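Local coordinates for chain length determinant protein (Shigella flexneri, PDB 4E2H) that probably regulates the chain length of the lipopolysaccharide O-antigen, this part of it being the periplasmic domain of an inner-membrane protein, at residues Q100-L103 against A104-I107. Numbering follows the deposited sequence.
Sequences QMKL and AQYI
The ring of Tyr106 meets Lys102 at two places: near its root the carbonyl O of Lys102 lies obliquely to the ring, 3.6 Å from Tyr106 CG, and at its far end Lys102 CE stands 4.2 Å from Tyr106 OH. The tyrosine has its CG anti to the carbonyl carbon (chi1 -78°), which tilts the ring toward the N-terminal end of the helix, beside Lys102; elsewhere it touches Leu61 and Leu65 of helix 43-65. The Gln105 side chain, which ends in the other flat group, runs beside that of Lys102 and points the same way. The lysine side chain leaves the backbone away from 104-107, and bends at chi2, chi3 and chi4 bring its end back close to the end of Gln105.

On the inner side, Leu103 and Ile107 come together one turn apart, with Leu103 CG 4.0 Å from Ile107 CD1. Both side chains are buried and reach Val89 of strand 87-92; Ile107 also meets Phe54 and Phe58 of helix 43-65. Backbone bonds hold this spacing. Tyr106 N gives a well-aligned bond to Lys102 O (3.0 Å, 163° at the hydrogen), and Ile107 N binds Leu103 O at 3.1 Å. Earlier in the turn the grip is poorer: Gln105 N makes only weak bonds, divided between Met101 O (3.2 Å) and Lys102 O.

The result is ordinary alpha-helical i to i+4 packing. Leu103 and Ile107 are the buried pair facing the sheet and helix 43-65, while Lys102 and Tyr106, partly exposed, lie at the margin, Lys102 touching Tyr91 of strand 87-92. This is the start of the long helix 97-164, where it packs into the alpha/beta base of this elongated Wzz periplasmic domain.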
loop_
_atom_site.group_PDB
_atom_site.type_symbol
_atom_site.label_atom_id
_atom_site.label_comp_id
_atom_site.label_asym_id
_atom_site.label_seq_id
_atom_site.Cartn_x
_atom_site.Cartn_y
_atom_site.Cartn_z
ATOM N N GLN C 100 -5.947 -31.346 -27.753
ATOM C CA GLN C 100 -6.472 -31.131 -26.416
ATOM C C GLN C 100 -5.502 -31.543 -25.290
ATOM O O GLN C 100 -5.655 -31.098 -24.150
ATOM C CB GLN C 100 -7.807 -31.865 -26.252
ATOM C CG GLN C 100 -8.286 -31.996 -24.829
ATOM C CD GLN C 100 -9.119 -33.261 -24.605
ATOM O OE1 GLN C 100 -8.661 -34.386 -24.882
ATOM N NE2 GLN C 100 -10.354 -33.083 -24.115
HETATM N N MSE C 101 -4.526 -32.407 -25.558
HETATM C CA MSE C 101 -3.526 -32.676 -24.515
HETATM C C MSE C 101 -2.395 -31.673 -24.675
HETATM O O MSE C 101 -1.687 -31.343 -23.730
HETATM C CB MSE C 101 -3.011 -34.127 -24.547
HETATM C CG MSE C 101 -4.066 -35.194 -24.209
HETATM SE SE MSE C 101 -3.519 -37.030 -24.654
HETATM C CE MSE C 101 -5.165 -37.996 -24.195
ATOM N N LYS C 102 -2.267 -31.179 -25.898
ATOM C CA LYS C 102 -1.271 -30.195 -26.267
ATOM C C LYS C 102 -1.629 -28.825 -25.696
ATOM O O LYS C 102 -0.823 -28.196 -25.000
ATOM C CB LYS C 102 -1.209 -30.100 -27.791
ATOM C CG LYS C 102 0.122 -29.699 -28.372
ATOM C CD LYS C 102 1.108 -30.860 -28.364
ATOM C CE LYS C 102 1.943 -30.868 -27.089
ATOM N NZ LYS C 102 1.970 -32.209 -26.420
ATOM N N LEU C 103 -2.836 -28.353 -26.006
ATOM C CA LEU C 103 -3.305 -27.090 -25.452
ATOM C C LEU C 103 -3.110 -27.099 -23.945
ATOM O O LEU C 103 -2.527 -26.181 -23.382
ATOM C CB LEU C 103 -4.790 -26.853 -25.741
ATOM C CG LEU C 103 -5.302 -25.594 -25.031
ATOM C CD1 LEU C 103 -4.648 -24.355 -25.641
ATOM C CD2 LEU C 103 -6.810 -25.448 -25.035
ATOM N N ALA C 104 -3.600 -28.139 -23.291
ATOM C CA ALA C 104 -3.644 -28.132 -21.844
ATOM C C ALA C 104 -2.255 -28.148 -21.253
ATOM O O ALA C 104 -2.052 -27.671 -20.130
ATOM C CB ALA C 104 -4.461 -29.296 -21.318
ATOM N N GLN C 105 -1.291 -28.691 -21.986
ATOM C CA GLN C 105 0.061 -28.726 -21.449
ATOM C C GLN C 105 0.742 -27.357 -21.601
ATOM O O GLN C 105 1.449 -26.907 -20.703
ATOM C CB GLN C 105 0.874 -29.847 -22.092
ATOM C CG GLN C 105 1.982 -29.380 -23.014
ATOM C CD GLN C 105 2.929 -30.514 -23.374
ATOM O OE1 GLN C 105 2.974 -31.545 -22.687
ATOM N NE2 GLN C 105 3.695 -30.329 -24.453
ATOM N N TYR C 106 0.490 -26.692 -22.724
ATOM C CA TYR C 106 1.055 -25.382 -23.004
ATOM C C TYR C 106 0.541 -24.303 -22.058
ATOM O O TYR C 106 1.184 -23.263 -21.837
ATOM C CB TYR C 106 0.798 -25.006 -24.458
ATOM C CG TYR C 106 1.746 -25.706 -25.405
ATOM C CD1 TYR C 106 2.777 -26.495 -24.912
ATOM C CD2 TYR C 106 1.623 -25.572 -26.787
ATOM C CE1 TYR C 106 3.655 -27.139 -25.761
ATOM C CE2 TYR C 106 2.508 -26.206 -27.650
ATOM C CZ TYR C 106 3.522 -26.992 -27.130
ATOM O OH TYR C 106 4.416 -27.638 -27.964
ATOM N N ILE C 107 -0.627 -24.566 -21.500
ATOM C CA ILE C 107 -1.196 -23.736 -20.450
ATOM C C ILE C 107 -0.559 -24.061 -19.115
ATOM O O ILE C 107 -0.289 -23.167 -18.323
ATOM C CB ILE C 107 -2.697 -23.988 -20.333
ATOM C CG1 ILE C 107 -3.433 -23.193 -21.424
ATOM C CG2 ILE C 107 -3.196 -23.671 -18.920
ATOM C CD1 ILE C 107 -4.891 -23.562 -21.574
#